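Glycosyltransferase Gtf1 (Streptococcus pneumoniae, PDB 4PQG) belongs to the GT-B glycosyltransferases, whose two Rossmann-like domains face each other across a cleft, here with uridine-5'-diphosphate bound, and carries an added extended beta-sheet domain. Local coordinates at residues Y12-L16 and Q29-A33; D227-G231 and Y269-Q273. One frame throughout, in Å; residues are numbered along the deposited sequence.

Contact 1: Y12-L16 and Q29-A33; sequences YNINL and QAYRA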
loop_
_atom_site.group_PDB
_atom_site.type_symbol
_atom_site.label_atom_id
_atom_site.label_comp_id
_atom_site.label_asym_id
_atom_site.label_seq_id
_atom_site.Cartn_x
_atom_site.Cartn_y
_atom_site.Cartn_z
ATOM N N TYR A 12 -16.822 -5.079 -3.269
ATOM C CA TYR A 12 -15.909 -5.549 -2.231
ATOM C C TYR A 12 -14.533 -5.627 -2.846
ATOM O O TYR A 12 -14.354 -6.232 -3.900
ATOM C CB TYR A 12 -16.331 -6.932 -1.699
ATOM C CG TYR A 12 -17.691 -6.910 -1.032
ATOM C CD1 TYR A 12 -17.838 -6.508 0.304
ATOM C CD2 TYR A 12 -18.839 -7.260 -1.749
ATOM C CE1 TYR A 12 -19.094 -6.466 0.909
ATOM C CE2 TYR A 12 -20.097 -7.228 -1.152
ATOM C CZ TYR A 12 -20.217 -6.828 0.166
ATOM O OH TYR A 12 -21.471 -6.787 0.718
ATOM N N ASN A 13 -13.565 -5.012 -2.180
ATOM C CA ASN A 13 -12.188 -4.993 -2.649
ATOM C C ASN A 13 -11.320 -5.680 -1.592
ATOM O O ASN A 13 -11.415 -5.350 -0.404
ATOM C CB ASN A 13 -11.719 -3.549 -2.816
ATOM C CG ASN A 13 -12.671 -2.710 -3.665
ATOM O OD1 ASN A 13 -12.365 -2.402 -4.803
ATOM N ND2 ASN A 13 -13.819 -2.315 -3.092
ATOM N N ILE A 14 -10.464 -6.591 -2.038
ATOM C CA ILE A 14 -9.688 -7.457 -1.140
ATOM C C ILE A 14 -8.173 -7.244 -1.288
ATOM O O ILE A 14 -7.616 -7.336 -2.392
ATOM C CB ILE A 14 -10.059 -8.946 -1.346
ATOM C CG1 ILE A 14 -11.521 -9.179 -0.914
ATOM C CG2 ILE A 14 -9.154 -9.847 -0.529
ATOM C CD1 ILE A 14 -12.121 -10.495 -1.358
ATOM N N ASN A 15 -7.529 -6.930 -0.169
ATOM C CA ASN A 15 -6.088 -6.732 -0.116
ATOM C C ASN A 15 -5.587 -7.471 1.131
ATOM O O ASN A 15 -6.378 -7.811 2.016
ATOM C CB ASN A 15 -5.778 -5.230 -0.035
ATOM C CG ASN A 15 -4.307 -4.891 -0.335
ATOM O OD1 ASN A 15 -3.479 -5.761 -0.579
ATOM N ND2 ASN A 15 -3.996 -3.612 -0.305
ATOM N N LEU A 16 -4.283 -7.721 1.208
ATOM C CA LEU A 16 -3.732 -8.316 2.420
ATOM C C LEU A 16 -3.663 -7.308 3.569
ATOM O O LEU A 16 -4.274 -7.506 4.611
ATOM C CB LEU A 16 -2.369 -8.978 2.151
ATOM C CG LEU A 16 -2.412 -10.004 1.016
ATOM C CD1 LEU A 16 -1.043 -10.622 0.793
ATOM C CD2 LEU A 16 -3.463 -11.071 1.291
ATOM N N GLN A 29 -5.967 1.456 -4.189
ATOM C CA GLN A 29 -7.231 1.148 -3.529
ATOM C C GLN A 29 -7.861 2.423 -2.979
ATOM O O GLN A 29 -9.078 2.606 -3.053
ATOM C CB GLN A 29 -7.030 0.157 -2.387
ATOM C CG GLN A 29 -6.778 -1.286 -2.787
ATOM C CD GLN A 29 -7.090 -2.240 -1.638
ATOM O OE1 GLN A 29 -6.652 -2.026 -0.505
ATOM N NE2 GLN A 29 -7.888 -3.264 -1.917
ATOM N N ALA A 30 -7.032 3.296 -2.416
ATOM C CA ALA A 30 -7.506 4.565 -1.907
ATOM C C ALA A 30 -8.022 5.442 -3.052
ATOM O O ALA A 30 -9.073 6.073 -2.915
ATOM C CB ALA A 30 -6.429 5.279 -1.111
ATOM N N TYR A 31 -7.309 5.474 -4.182
ATOM C CA TYR A 31 -7.846 6.174 -5.353
ATOM C C TYR A 31 -9.230 5.623 -5.729
ATOM O O TYR A 31 -10.177 6.392 -5.895
ATOM C CB TYR A 31 -6.900 6.094 -6.550
ATOM C CG TYR A 31 -5.817 7.159 -6.566
ATOM C CD1 TYR A 31 -6.102 8.473 -6.968
ATOM C CD2 TYR A 31 -4.506 6.849 -6.206
ATOM C CE1 TYR A 31 -5.101 9.445 -7.011
ATOM C CE2 TYR A 31 -3.502 7.812 -6.222
ATOM C CZ TYR A 31 -3.804 9.112 -6.626
ATOM O OH TYR A 31 -2.800 10.066 -6.654
ATOM N N ARG A 32 -9.338 4.298 -5.845
ATOM C CA ARG A 32 -10.592 3.615 -6.209
ATOM C C ARG A 32 -11.736 3.955 -5.246
ATOM O O ARG A 32 -12.881 4.174 -5.677
ATOM C CB ARG A 32 -10.386 2.103 -6.260
ATOM C CG ARG A 32 -11.452 1.335 -7.041
ATOM C CD ARG A 32 -11.250 -0.165 -6.939
ATOM N NE ARG A 32 -9.901 -0.542 -7.364
ATOM C CZ ARG A 32 -9.179 -1.508 -6.804
ATOM N NH1 ARG A 32 -7.958 -1.753 -7.246
ATOM N NH2 ARG A 32 -9.663 -2.212 -5.786
ATOM N N ALA A 33 -11.419 4.012 -3.955
ATOM C CA ALA A 33 -12.388 4.407 -2.941
ATOM C C ALA A 33 -12.915 5.814 -3.177
ATOM O O ALA A 33 -14.104 6.073 -2.964
ATOM C CB ALA A 33 -11.779 4.301 -1.548
#
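Asn-13 and Arg-32 make the better-directed bond of this contact. The arginine NH2 gives a hydrogen bond to Asn-13 OD1 at 2.9 Å, fairly straight at 157°. The oxygen sits at the edge of the guanidinium, close to its plane, and amide and guanidinium are turned only 21° from each other, the two side chains overlapping head to tail. Arg-32 sets out with CG anti to its own backbone N (chi1 -161°) and then bends at chi3, which brings CD within 3.3 Å of the same Asn-13 OD1. The other end of the asparagine amide is fixed as well, because ND2 donates to Lys-44 O in the next strand.

One helical turn earlier the packing is just as close but the bond is poorly directed. Asn-15 ND2 reaches Gln-29 OE1 at 3.1 Å, from well above the carbonyl plane, with the two amides perpendicular. Asn-15 CB lies on the same side of the Gln-29 amide plane as its ND2, 3.4 Å from both Gln-29 OE1 and Gln-29 NE2. Glu-26 takes the stronger bond from Asn-15 ND2.

Strand 10-15 and helix 24-38 are the first two elements of a beta-alpha-beta unit completed by strand 42-47, and the segments run nearly antiparallel with axes 10.9 Å apart. All five touching residues are buried on this tight, strand-facing side. The far side of the helix is more open: Ala-30 and Tyr-31 are partly exposed there, and Tyr-31 reaches Glu-420 on the other Rossmann-like domain.

Two acids serve the polar network, Asp-227 for Gln-29 and Arg-32, Glu-26 for Asn-15. Arg-32 NH2 is shared between Asn-13 OD1 and a salt bridge to Asp-227 OD2, so polar bonds tie strand, helix and the 227-231 loop together.

Contact 2: D227-G231 and Y269-Q273; sequences DRETG and YYDYQ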
loop_
_atom_site.group_PDB
_atom_site.type_symbol
_atom_site.label_atom_id
_atom_site.label_comp_id
_atom_site.label_asym_id
_atom_site.label_seq_id
_atom_site.Cartn_x
_atom_site.Cartn_y
_atom_site.Cartn_z
ATOM N N ASP A 227 -7.318 -7.431 -5.205
ATOM C CA ASP A 227 -6.045 -6.729 -5.384
ATOM C C ASP A 227 -4.808 -7.563 -5.063
ATOM O O ASP A 227 -3.824 -7.567 -5.831
ATOM C CB ASP A 227 -6.075 -5.421 -4.603
ATOM C CG ASP A 227 -6.961 -4.403 -5.275
ATOM O OD1 ASP A 227 -6.608 -4.043 -6.432
ATOM O OD2 ASP A 227 -8.004 -4.008 -4.691
ATOM N N ARG A 228 -4.871 -8.266 -3.940
ATOM C CA ARG A 228 -3.813 -9.161 -3.490
ATOM C C ARG A 228 -4.459 -10.316 -2.769
ATOM O O ARG A 228 -5.457 -10.127 -2.053
ATOM C CB ARG A 228 -2.947 -8.475 -2.476
ATOM C CG ARG A 228 -1.803 -7.678 -3.000
ATOM C CD ARG A 228 -0.878 -7.530 -1.809
ATOM N NE ARG A 228 -0.453 -6.155 -1.559
ATOM C CZ ARG A 228 0.691 -5.659 -2.004
ATOM N NH1 ARG A 228 1.496 -6.428 -2.735
ATOM N NH2 ARG A 228 1.027 -4.406 -1.719
ATOM N N GLU A 229 -3.853 -11.494 -2.885
ATOM C CA GLU A 229 -4.603 -12.738 -2.661
ATOM C C GLU A 229 -3.754 -13.908 -2.166
ATOM O O GLU A 229 -4.250 -15.048 -2.071
ATOM C CB GLU A 229 -5.358 -13.068 -3.973
ATOM C CG GLU A 229 -5.411 -14.510 -4.449
ATOM C CD GLU A 229 -4.178 -14.992 -5.209
ATOM O OE1 GLU A 229 -3.128 -14.304 -5.244
ATOM O OE2 GLU A 229 -4.262 -16.108 -5.764
ATOM N N THR A 230 -2.482 -13.646 -1.856
ATOM C CA THR A 230 -1.610 -14.721 -1.359
ATOM C C THR A 230 -2.246 -15.440 -0.177
ATOM O O THR A 230 -2.596 -14.806 0.798
ATOM C CB THR A 230 -0.215 -14.200 -0.944
ATOM O OG1 THR A 230 0.483 -13.764 -2.114
ATOM C CG2 THR A 230 0.591 -15.310 -0.267
ATOM N N GLY A 231 -2.425 -16.753 -0.296
ATOM C CA GLY A 231 -2.960 -17.576 0.778
ATOM C C GLY A 231 -4.463 -17.846 0.717
ATOM O O GLY A 231 -4.934 -18.855 1.250
ATOM N N TYR A 269 2.418 -13.245 -7.815
ATOM C CA TYR A 269 1.153 -12.687 -7.328
ATOM C C TYR A 269 -0.024 -12.869 -8.294
ATOM O O TYR A 269 -1.136 -12.469 -7.969
ATOM C CB TYR A 269 1.282 -11.204 -6.983
ATOM C CG TYR A 269 2.320 -10.882 -5.924
ATOM C CD1 TYR A 269 2.482 -11.692 -4.796
ATOM C CD2 TYR A 269 3.117 -9.750 -6.045
ATOM C CE1 TYR A 269 3.434 -11.387 -3.829
ATOM C CE2 TYR A 269 4.063 -9.429 -5.086
ATOM C CZ TYR A 269 4.217 -10.247 -3.983
ATOM O OH TYR A 269 5.168 -9.924 -3.046
ATOM N N TYR A 270 0.225 -13.437 -9.478
ATOM C CA TYR A 270 -0.851 -13.608 -10.475
ATOM C C TYR A 270 -0.980 -15.018 -11.030
ATOM O O TYR A 270 -1.953 -15.332 -11.743
ATOM C CB TYR A 270 -0.733 -12.553 -11.599
ATOM C CG TYR A 270 -1.039 -11.194 -11.025
ATOM C CD1 TYR A 270 -2.329 -10.900 -10.603
ATOM C CD2 TYR A 270 -0.044 -10.246 -10.821
ATOM C CE1 TYR A 270 -2.632 -9.688 -10.016
ATOM C CE2 TYR A 270 -0.341 -9.017 -10.232
ATOM C CZ TYR A 270 -1.635 -8.762 -9.824
ATOM O OH TYR A 270 -1.999 -7.576 -9.221
ATOM N N ASP A 271 -0.007 -15.866 -10.695
ATOM C CA ASP A 271 0.038 -17.213 -11.225
ATOM C C ASP A 271 -1.267 -17.961 -10.983
ATOM O O ASP A 271 -1.784 -18.654 -11.885
ATOM C CB ASP A 271 1.198 -17.997 -10.610
ATOM C CG ASP A 271 1.273 -19.396 -11.136
ATOM O OD1 ASP A 271 1.539 -19.548 -12.353
ATOM O OD2 ASP A 271 1.042 -20.343 -10.348
ATOM N N TYR A 272 -1.788 -17.842 -9.763
ATOM C CA TYR A 272 -3.032 -18.528 -9.423
ATOM C C TYR A 272 -4.199 -17.993 -10.260
ATOM O O TYR A 272 -4.958 -18.766 -10.860
ATOM C CB TYR A 272 -3.372 -18.418 -7.917
ATOM C CG TYR A 272 -4.653 -19.174 -7.622
ATOM C CD1 TYR A 272 -4.631 -20.555 -7.449
ATOM C CD2 TYR A 272 -5.891 -18.519 -7.594
ATOM C CE1 TYR A 272 -5.794 -21.268 -7.215
ATOM C CE2 TYR A 272 -7.064 -19.225 -7.358
ATOM C CZ TYR A 272 -7.002 -20.597 -7.179
ATOM O OH TYR A 272 -8.134 -21.321 -6.948
ATOM N N GLN A 273 -4.346 -16.671 -10.274
ATOM C CA GLN A 273 -5.456 -16.037 -10.973
ATOM C C GLN A 273 -5.441 -16.306 -12.486
ATOM O O GLN A 273 -6.503 -16.497 -13.094
ATOM C CB GLN A 273 -5.515 -14.533 -10.692
ATOM C CG GLN A 273 -5.543 -14.157 -9.218
ATOM C CD GLN A 273 -4.147 -13.905 -8.652
ATOM O OE1 GLN A 273 -3.296 -14.801 -8.608
ATOM N NE2 GLN A 273 -3.910 -12.678 -8.224
HETATM O O HOH W 1 -1.028 -8.213 -6.027
HETATM O O HOH W 2 -5.099 -10.062 -7.454
HETATM O O HOH W 3 -2.510 -10.251 -6.768
HETATM O O HOH W 4 -1.563 -11.738 -4.897
#
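Glu-229 and Gln-273 reach toward each other across the gap, carboxylate and amide planes 40° apart, and they meet oxygen to oxygen: Glu-229 OE2 lies 3.3 Å from Gln-273 OE1, two acceptors with no hydrogen bond between them. The glutamine is held in that rotation from its own side. Its chain bends at chi2 (92°), turning NE2 back onto the carbonyl of Tyr-269, where NE2 donates to Tyr-269 O at 2.8 Å in the carbonyl plane. Glu-229 crosses Tyr-272 at about a right angle, and its OE2 comes within 3.3 Å of Tyr-272 CB. The tyrosine ring itself packs edge-to-face with Phe-237.

The loop 227-231 leaves the C-terminal end of strand 223-226, the central strand of the seven-stranded parallel sheet in the Rossmann-like domain, and here it meets the start of the short helix 271-275. Tyr-270 occupies the N-cap position of that helix. Its CB points away from the loop, yet the phenol swings back towards Asp-227 O, while its OH is held chiefly by Val-248 O and His-250 N.

Waters bridge the two segments. Water 1 donates to Asp-227 O at 2.9 Å and, weakly, to Tyr-270 OH. Water 2 accepts from Gln-273 NE2 at 3.0 Å and donates weakly to Asp-227 O. Water 3 lies between Asp-227 O and Tyr-269 O. Water 4 accepts from Glu-229 N at 3.1 Å and lies close enough to donate to Glu-229 OE1 and Tyr-269 O, though it cannot serve every acceptor around it. On the solvent-exposed side, Thr-230 OG1 approaches the Tyr-269 ring obliquely, 3.9 Å from its CD1.

In the fold
From the N terminus, contact 1 comes first, folding helix 24-38 back along strand 10-15 and closing a loop of 12 residues. The chain then builds the neighbouring strands 42-47 and 70-72, makes the ten-stranded antiparallel sheet and returns at strand 223-226, beside strand 10-15. Contact 2 closes the next loop, 37 residues holding helix 233-240 and strand 244-248. The two closures lie in series, neither nested nor crossed, yet they touch in space: Ile-14 O and Asp-227 N are 2.8 Å apart, a probable hydrogen bond. Adjacent strands 10-15 and 223-226 thus link helix 24-38, through contact 1, to the start of helix 271-275, through contact 2.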